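Local coordinates for protein aminoglycoside N(3)-acetyltransferase, AAC(3)-IVa (Escherichia coli, PDB 6MN3) that transfers the acetyl group of acetyl-CoA to the 3-amino group of 2-deoxystreptamine aminoglycosides, probably including gentamicin and apramycin, and so gives antibiotic resistance, at residues P124-A129 with T154-E159; V164-P169 with D253-S258; V168-T173 with E187-C192. All blocks are in the same frame, centred on the assembly; numbering follows the deposited sequence.

Along the chain interaction 1 closes before the other two open: helix 154-161 leads into strand 168-174, where interactions 2 and 3 share Val168 and Pro169. The centres of interactions 1 and 2 lie about 15 Å apart, those of 1 and 3 about 12 Å, and those of 2 and 3 about 9 Å, all on one side of the chain's centre. Glu159 of interaction 1 ties them together, its carboxylate reaching Tyr166 of interaction 2 and Asn188 and His190 of interaction 3. Interactions 2 and 3 lie near the zinc site, and Glu159 with His156 and Cys192 forms a group that resembles a catalytic triad.

Interaction 1: P124-A129 with T154-E159; sequences PPHSPA and TLHLAE
His126 meets His156 where a proline-rich loop, lying between helices 113-117 and 131-137, crosses the first turn of helix 154-161 in the antibiotic N-acetyltransferase fold. The tight part is small. His126 ND1 comes to 3.3 Å from His156 CB, closer than to any atom of the His156 ring. The two imidazoles are neither stacked nor edge-to-face: their centroids are 5.4 Å apart and their planes are turned by 37°. His126 CG is anti to its carbonyl carbon, which swings the ring over toward the helix, and Pro125 CB lies above one of its faces.

One residue along the helix, the backbone takes over. The CA of Leu157 approaches His126 O at 3.5 Å, with 143° at the hydrogen, a CA-H...O contact; no conventional hydrogen bond joins the two segments. With Leu157 CG anti to the backbone N, CD1 reaches the loop, 4.0 Å from Ser127 O. On this side the contact thins out: Pro128 is exposed and gives up little surface to Leu157, while Ser127 turns its CB from the helix and closes an ST turn, OG accepting from Ala129 N.

Next to this packing lies a polar cluster. His156, Glu159 and Cys192 have the geometry of a charge relay, consistent with a catalytic triad, and Phe195 packs edge-to-face with the His156 ring. Glu159 is gripped by several partners: OE1 accepts from Asn188 ND2, and OE2 bonds to His190 NE2 and lies unusually close to Tyr166 OH, where a hydrogen bond is likely. Its link to the imidazole is bent and weak, with His156 ND1 2.9 Å from Glu159 OE1 and an N-H...O angle of 127°.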
loop_
_atom_site.group_PDB
_atom_site.type_symbol
_atom_site.label_atom_id
_atom_site.label_comp_id
_atom_site.label_asym_id
_atom_site.label_seq_id
_atom_site.Cartn_x
_atom_site.Cartn_y
_atom_site.Cartn_z
ATOM N N PRO A 124 1.208 12.855 -9.337
ATOM C CA PRO A 124 2.069 11.936 -8.579
ATOM C C PRO A 124 1.574 10.485 -8.602
ATOM O O PRO A 124 0.431 10.251 -8.993
ATOM C CB PRO A 124 2.019 12.511 -7.154
ATOM C CG PRO A 124 1.651 13.937 -7.335
ATOM C CD PRO A 124 0.688 13.932 -8.478
ATOM N N PRO A 125 2.424 9.535 -8.197
ATOM C CA PRO A 125 2.047 8.115 -8.318
ATOM C C PRO A 125 0.751 7.740 -7.618
ATOM O O PRO A 125 0.090 6.785 -8.045
ATOM C CB PRO A 125 3.247 7.388 -7.697
ATOM C CG PRO A 125 4.392 8.312 -7.915
ATOM C CD PRO A 125 3.829 9.695 -7.776
ATOM N N HIS A 126 0.360 8.451 -6.561
ATOM C CA HIS A 126 -0.829 8.067 -5.808
ATOM C C HIS A 126 -1.912 9.134 -5.901
ATOM O O HIS A 126 -2.480 9.551 -4.886
ATOM C CB HIS A 126 -0.455 7.787 -4.353
ATOM C CG HIS A 126 0.719 6.870 -4.209
ATOM N ND1 HIS A 126 1.761 7.122 -3.343
ATOM C CD2 HIS A 126 1.023 5.709 -4.836
ATOM C CE1 HIS A 126 2.652 6.151 -3.435
ATOM N NE2 HIS A 126 2.229 5.281 -4.335
ATOM N N SER A 127 -2.209 9.564 -7.122
ATOM C CA SER A 127 -3.196 10.601 -7.384
ATOM C C SER A 127 -4.604 10.030 -7.271
ATOM O O SER A 127 -4.788 8.820 -7.113
ATOM C CB SER A 127 -2.946 11.192 -8.769
ATOM O OG SER A 127 -3.503 10.367 -9.777
ATOM N N PRO A 128 -5.634 10.882 -7.335
ATOM C CA PRO A 128 -7.014 10.366 -7.372
ATOM C C PRO A 128 -7.322 9.486 -8.576
ATOM O O PRO A 128 -8.414 8.904 -8.628
ATOM C CB PRO A 128 -7.866 11.641 -7.386
ATOM C CG PRO A 128 -7.027 12.646 -6.688
ATOM C CD PRO A 128 -5.606 12.333 -7.066
ATOM N N ALA A 129 -6.411 9.373 -9.543
ATOM C CA ALA A 129 -6.573 8.470 -10.675
ATOM C C ALA A 129 -5.632 7.272 -10.596
ATOM O O ALA A 129 -5.311 6.668 -11.622
ATOM C CB ALA A 129 -6.365 9.223 -11.989
ATOM N N THR A 154 -2.110 4.665 1.078
ATOM C CA THR A 154 -3.333 5.462 1.034
ATOM C C THR A 154 -3.144 6.823 1.697
ATOM O O THR A 154 -3.812 7.795 1.321
ATOM C CB THR A 154 -4.480 4.686 1.690
ATOM O OG1 THR A 154 -4.695 3.461 0.977
ATOM C CG2 THR A 154 -5.772 5.495 1.680
ATOM N N LEU A 155 -2.224 6.924 2.659
ATOM C CA LEU A 155 -1.940 8.216 3.274
ATOM C C LEU A 155 -1.365 9.204 2.265
ATOM O O LEU A 155 -1.642 10.406 2.350
ATOM C CB LEU A 155 -0.986 8.038 4.453
ATOM C CG LEU A 155 -1.636 7.474 5.718
ATOM C CD1 LEU A 155 -0.608 7.268 6.818
ATOM C CD2 LEU A 155 -2.759 8.387 6.190
ATOM N N HIS A 156 -0.570 8.722 1.306
ATOM C CA HIS A 156 -0.074 9.601 0.250
ATOM C C HIS A 156 -1.221 10.146 -0.591
ATOM O O HIS A 156 -1.179 11.295 -1.046
ATOM C CB HIS A 156 0.925 8.855 -0.631
ATOM C CG HIS A 156 2.305 8.788 -0.058
ATOM N ND1 HIS A 156 3.082 9.908 0.146
ATOM C CD2 HIS A 156 3.052 7.734 0.350
ATOM C CE1 HIS A 156 4.245 9.547 0.657
ATOM N NE2 HIS A 156 4.253 8.233 0.790
ATOM N N LEU A 157 -2.252 9.329 -0.816
ATOM C CA LEU A 157 -3.441 9.811 -1.508
ATOM C C LEU A 157 -4.124 10.914 -0.709
ATOM O O LEU A 157 -4.640 11.880 -1.283
ATOM C CB LEU A 157 -4.403 8.648 -1.759
ATOM C CG LEU A 157 -5.870 8.965 -2.065
ATOM C CD1 LEU A 157 -6.009 9.697 -3.396
ATOM C CD2 LEU A 157 -6.701 7.692 -2.062
ATOM N N ALA A 158 -4.121 10.792 0.621
ATOM C CA ALA A 158 -4.751 11.803 1.462
ATOM C C ALA A 158 -4.023 13.136 1.362
ATOM O O ALA A 158 -4.658 14.196 1.361
ATOM C CB ALA A 158 -4.801 11.322 2.911
ATOM N N GLU A 159 -2.689 13.103 1.278
ATOM C CA GLU A 159 -1.933 14.336 1.086
ATOM C C GLU A 159 -2.341 15.031 -0.205
ATOM O O GLU A 159 -2.503 16.257 -0.237
ATOM C CB GLU A 159 -0.434 14.042 1.066
ATOM C CG GLU A 159 0.130 13.482 2.356
ATOM C CD GLU A 159 1.585 13.083 2.212
ATOM O OE1 GLU A 159 1.898 12.296 1.294
ATOM O OE2 GLU A 159 2.417 13.565 3.009
#

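Interaction 2: V164-P169 with D253-S258; sequences VPYGVP and DAARQS
Ser258, Ala255 and Val168 bury the most surface where the loop leading into the beta hairpin of strands 168-174 and 181-187 packs on helix 250-257, which carries Cys252 of the zinc site, with Cys249 just ahead of it. No hydrogen bond crosses, so the evidence is one of van der Waals fit. Ser258, the first residue to leave helical backbone angles, points its CB at the loop and sets it 3.3 Å from Gly167 O.

Ala255 lies one turn back. Tyr166 CB stands 3.1 Å from Ala255 O and 3.7 Å from Ala255 CB, a methyl that reaches obliquely toward the root of the phenol ring; the tip of the ring leads away to a likely hydrogen bond between Tyr166 OH and Glu159. Chi1 of 44° places the tyrosine CG between its backbone N and carbonyl carbon, directing the ring away from the helix. Val164 CG1 lies over one of its faces, 3.6 Å above the plane.

Val168 contributes a single branch. With CG1 anti to the carbonyl carbon, this methyl lies alongside the helix backbone and meets Ala255 CA at 3.7 Å; its closest approach is to the carbonyl oxygen of the preceding residue, with Val168 CG1 3.5 Å from Ala254 O.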
loop_
_atom_site.group_PDB
_atom_site.type_symbol
_atom_site.label_atom_id
_atom_site.label_comp_id
_atom_site.label_asym_id
_atom_site.label_seq_id
_atom_site.Cartn_x
_atom_site.Cartn_y
_atom_site.Cartn_z
ATOM N N VAL A 164 -1.658 19.155 -0.645
ATOM C CA VAL A 164 -0.580 19.399 0.315
ATOM C C VAL A 164 0.448 20.334 -0.310
ATOM O O VAL A 164 0.674 20.276 -1.537
ATOM C CB VAL A 164 0.053 18.064 0.752
ATOM C CG1 VAL A 164 1.140 17.600 -0.216
ATOM C CG2 VAL A 164 0.557 18.142 2.187
ATOM N N PRO A 165 1.062 21.246 0.453
ATOM C CA PRO A 165 1.909 22.270 -0.184
ATOM C C PRO A 165 3.242 21.751 -0.694
ATOM O O PRO A 165 3.752 22.286 -1.686
ATOM C CB PRO A 165 2.106 23.311 0.929
ATOM C CG PRO A 165 1.032 23.028 1.931
ATOM C CD PRO A 165 0.815 21.550 1.872
ATOM N N TYR A 166 3.831 20.745 -0.056
ATOM C CA TYR A 166 5.168 20.317 -0.441
ATOM C C TYR A 166 5.130 19.421 -1.673
ATOM O O TYR A 166 4.161 18.693 -1.915
ATOM C CB TYR A 166 5.866 19.592 0.712
ATOM C CG TYR A 166 5.014 18.594 1.461
ATOM C CD1 TYR A 166 4.775 17.328 0.945
ATOM C CD2 TYR A 166 4.471 18.909 2.698
ATOM C CE1 TYR A 166 4.005 16.409 1.634
ATOM C CE2 TYR A 166 3.705 17.998 3.396
ATOM C CZ TYR A 166 3.473 16.748 2.859
ATOM O OH TYR A 166 2.705 15.837 3.547
ATOM N N GLY A 167 6.203 19.484 -2.457
ATOM C CA GLY A 167 6.327 18.694 -3.665
ATOM C C GLY A 167 7.731 18.721 -4.232
ATOM O O GLY A 167 8.157 19.729 -4.804
ATOM N N VAL A 168 8.463 17.622 -4.076
ATOM C CA VAL A 168 9.842 17.529 -4.552
ATOM C C VAL A 168 9.844 16.908 -5.944
ATOM O O VAL A 168 8.962 16.096 -6.263
ATOM C CB VAL A 168 10.716 16.724 -3.577
ATOM C CG1 VAL A 168 10.824 17.450 -2.246
ATOM C CG2 VAL A 168 10.153 15.325 -3.382
ATOM N N PRO A 169 10.799 17.262 -6.808
ATOM C CA PRO A 169 10.799 16.732 -8.180
ATOM C C PRO A 169 11.386 15.327 -8.236
ATOM O O PRO A 169 12.521 15.095 -7.816
ATOM C CB PRO A 169 11.670 17.738 -8.945
ATOM C CG PRO A 169 12.590 18.290 -7.911
ATOM C CD PRO A 169 11.825 18.302 -6.613
ATOM N N ASP A 253 13.096 17.801 5.305
ATOM C CA ASP A 253 13.480 19.182 5.044
ATOM C C ASP A 253 13.531 19.490 3.552
ATOM O O ASP A 253 13.390 20.656 3.166
ATOM C CB ASP A 253 14.831 19.486 5.693
ATOM C CG ASP A 253 14.744 19.574 7.204
ATOM O OD1 ASP A 253 13.612 19.552 7.736
ATOM O OD2 ASP A 253 15.803 19.665 7.860
ATOM N N ALA A 254 13.728 18.474 2.709
ATOM C CA ALA A 254 13.669 18.690 1.266
ATOM C C ALA A 254 12.254 19.042 0.822
ATOM O O ALA A 254 12.067 19.899 -0.051
ATOM C CB ALA A 254 14.173 17.450 0.529
ATOM N N ALA A 255 11.247 18.391 1.409
ATOM C CA ALA A 255 9.864 18.723 1.082
ATOM C C ALA A 255 9.497 20.108 1.598
ATOM O O ALA A 255 8.736 20.836 0.949
ATOM C CB ALA A 255 8.920 17.665 1.652
ATOM N N ARG A 256 10.032 20.490 2.759
ATOM C CA ARG A 256 9.763 21.819 3.301
ATOM C C ARG A 256 10.300 22.909 2.381
ATOM O O ARG A 256 9.689 23.977 2.251
ATOM C CB ARG A 256 10.373 21.944 4.697
ATOM C CG ARG A 256 10.143 23.289 5.369
ATOM C CD ARG A 256 9.049 23.203 6.420
ATOM N NE ARG A 256 9.377 22.239 7.467
ATOM C CZ ARG A 256 8.585 21.959 8.497
ATOM N NH1 ARG A 256 7.414 22.569 8.621
ATOM N NH2 ARG A 256 8.961 21.066 9.402
ATOM N N GLN A 257 11.436 22.653 1.727
ATOM C CA GLN A 257 12.054 23.661 0.870
ATOM C C GLN A 257 11.137 24.043 -0.287
ATOM O O GLN A 257 10.937 25.229 -0.571
ATOM C CB GLN A 257 13.394 23.151 0.340
ATOM C CG GLN A 257 14.493 23.067 1.384
ATOM C CD GLN A 257 15.758 22.431 0.841
ATOM O OE1 GLN A 257 15.733 21.744 -0.181
ATOM N NE2 GLN A 257 16.874 22.653 1.526
ATOM N N SER A 258 10.566 23.047 -0.964
ATOM C CA SER A 258 9.708 23.302 -2.115
ATOM C C SER A 258 8.322 23.764 -1.683
ATOM O O SER A 258 7.313 23.265 -2.193
ATOM C CB SER A 258 9.603 22.053 -2.991
ATOM O OG SER A 258 10.854 21.726 -3.569
#

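Interaction 3: V168-T173 with E187-C192; sequences VPRHCT and ENDHCC. With ZN (zinc ion), chain D.
Arg170 reaches across from strand 168-174 to Glu187 and Asp189, just beyond the one antiparallel hydrogen-bonded pair of the contact, Val168 with Glu187. That pair is closed by Val168 N to Glu187 O and Glu187 N to Val168 O, both 2.8 Å.

From Arg170 CB, 4.1 Å from Glu187 OE1, the chain passes to CG, which is nearer that oxygen at 3.7 Å. The same OE1 is hydrogen-bonded to Tyr185 OH. Torsions at chi2 and chi3 (-78° and 132°) then bend the chain, bringing the guanidinium over Val168 CG2, which lies 3.4 Å from its plane near the rim. At the tip, NH1 meets Asp189 CB at 3.3 Å and forms a long salt bridge with Asp189 OD1 at 3.5 Å; OD1 lies at the edge, in the guanidinium plane, with the carboxylate turned by 47°.

Beyond Asp189 the segment continues to Cys191, whose SG binds zinc with His243, Cys249 and Cys252. The hairpin of strands 168-174 and 181-187 thus runs into a loop set between helix 250-257, touched by His190 and Cys191, and helix 154-161, touched by Asn188 and Cys192.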
loop_
_atom_site.group_PDB
_atom_site.type_symbol
_atom_site.label_atom_id
_atom_site.label_comp_id
_atom_site.label_asym_id
_atom_site.label_seq_id
_atom_site.Cartn_x
_atom_site.Cartn_y
_atom_site.Cartn_z
ATOM N N VAL A 168 8.463 17.622 -4.076
ATOM C CA VAL A 168 9.842 17.529 -4.552
ATOM C C VAL A 168 9.844 16.908 -5.944
ATOM O O VAL A 168 8.962 16.096 -6.263
ATOM C CB VAL A 168 10.716 16.724 -3.577
ATOM C CG1 VAL A 168 10.824 17.450 -2.246
ATOM C CG2 VAL A 168 10.153 15.325 -3.382
ATOM N N PRO A 169 10.799 17.262 -6.808
ATOM C CA PRO A 169 10.799 16.732 -8.180
ATOM C C PRO A 169 11.386 15.327 -8.236
ATOM O O PRO A 169 12.521 15.095 -7.816
ATOM C CB PRO A 169 11.670 17.738 -8.945
ATOM C CG PRO A 169 12.590 18.290 -7.911
ATOM C CD PRO A 169 11.825 18.302 -6.613
ATOM N N ARG A 170 10.599 14.389 -8.748
ATOM C CA ARG A 170 11.040 13.037 -9.061
ATOM C C ARG A 170 10.939 12.836 -10.574
ATOM O O ARG A 170 10.645 13.772 -11.323
ATOM C CB ARG A 170 10.212 12.009 -8.285
ATOM C CG ARG A 170 10.304 12.145 -6.771
ATOM C CD ARG A 170 11.602 11.563 -6.238
ATOM N NE ARG A 170 12.276 12.468 -5.310
ATOM C CZ ARG A 170 12.180 12.391 -3.987
ATOM N NH1 ARG A 170 11.435 11.447 -3.428
ATOM N NH2 ARG A 170 12.830 13.257 -3.222
ATOM N N HIS A 171 11.182 11.609 -11.026
ATOM C CA HIS A 171 11.109 11.320 -12.452
ATOM C C HIS A 171 10.943 9.822 -12.656
ATOM O O HIS A 171 11.121 9.022 -11.736
ATOM C CB HIS A 171 12.346 11.843 -13.193
ATOM C CG HIS A 171 13.579 11.022 -12.973
ATOM N ND1 HIS A 171 14.462 11.268 -11.944
ATOM C CD2 HIS A 171 14.078 9.963 -13.653
ATOM C CE1 HIS A 171 15.451 10.394 -11.997
ATOM N NE2 HIS A 171 15.242 9.591 -13.025
ATOM N N CYS A 172 10.594 9.458 -13.889
ATOM C CA CYS A 172 10.446 8.067 -14.292
ATOM C C CYS A 172 10.686 7.979 -15.795
ATOM O O CYS A 172 10.941 8.985 -16.463
ATOM C CB CYS A 172 9.070 7.517 -13.900
ATOM S SG CYS A 172 7.688 8.199 -14.846
ATOM N N THR A 173 10.596 6.762 -16.329
ATOM C CA THR A 173 10.882 6.506 -17.734
ATOM C C THR A 173 9.733 5.729 -18.359
ATOM O O THR A 173 9.317 4.694 -17.827
ATOM C CB THR A 173 12.195 5.732 -17.899
ATOM O OG1 THR A 173 13.301 6.615 -17.673
ATOM C CG2 THR A 173 12.301 5.143 -19.298
ATOM N N GLU A 187 6.278 15.256 -6.705
ATOM C CA GLU A 187 5.695 14.261 -5.817
ATOM C C GLU A 187 5.773 14.719 -4.368
ATOM O O GLU A 187 6.651 15.500 -3.990
ATOM C CB GLU A 187 6.405 12.912 -5.969
ATOM C CG GLU A 187 5.663 11.735 -5.355
ATOM C CD GLU A 187 6.530 10.498 -5.237
ATOM O OE1 GLU A 187 7.233 10.169 -6.215
ATOM O OE2 GLU A 187 6.511 9.859 -4.165
ATOM N N ASN A 188 4.842 14.219 -3.560
ATOM C CA ASN A 188 4.826 14.485 -2.123
ATOM C C ASN A 188 5.474 13.315 -1.383
ATOM O O ASN A 188 4.816 12.492 -0.744
ATOM C CB ASN A 188 3.397 14.730 -1.652
ATOM C CG ASN A 188 2.427 13.693 -2.183
ATOM O OD1 ASN A 188 2.247 13.559 -3.393
ATOM N ND2 ASN A 188 1.800 12.949 -1.279
ATOM N N ASP A 189 6.798 13.253 -1.482
ATOM C CA ASP A 189 7.579 12.186 -0.878
ATOM C C ASP A 189 8.427 12.728 0.266
ATOM O O ASP A 189 8.904 13.865 0.226
ATOM C CB ASP A 189 8.481 11.505 -1.913
ATOM C CG ASP A 189 8.729 10.041 -1.599
ATOM O OD1 ASP A 189 8.813 9.233 -2.547
ATOM O OD2 ASP A 189 8.837 9.698 -0.402
ATOM N N HIS A 190 8.607 11.896 1.286
ATOM C CA HIS A 190 9.437 12.225 2.438
ATOM C C HIS A 190 9.848 10.917 3.106
ATOM O O HIS A 190 9.679 9.833 2.539
ATOM C CB HIS A 190 8.698 13.162 3.400
ATOM C CG HIS A 190 7.249 12.828 3.576
ATOM N ND1 HIS A 190 6.788 12.023 4.594
ATOM C CD2 HIS A 190 6.157 13.195 2.862
ATOM C CE1 HIS A 190 5.475 11.906 4.501
ATOM N NE2 HIS A 190 5.068 12.608 3.457
ATOM N N CYS A 191 10.391 11.020 4.322
ATOM C CA CYS A 191 10.817 9.827 5.045
ATOM C C CYS A 191 9.646 8.943 5.449
ATOM O O CYS A 191 9.862 7.778 5.802
ATOM C CB CYS A 191 11.618 10.224 6.286
ATOM S SG CYS A 191 10.621 10.961 7.597
ATOM N N CYS A 192 8.421 9.471 5.421
ATOM C CA CYS A 192 7.189 8.751 5.736
ATOM C C CYS A 192 7.148 8.229 7.167
ATOM O O CYS A 192 6.208 7.514 7.532
ATOM C CB CYS A 192 6.949 7.592 4.758
ATOM S SG CYS A 192 6.798 8.088 3.028
HETATM ZN ZN ZN D . 11.317 13.126 8.154
#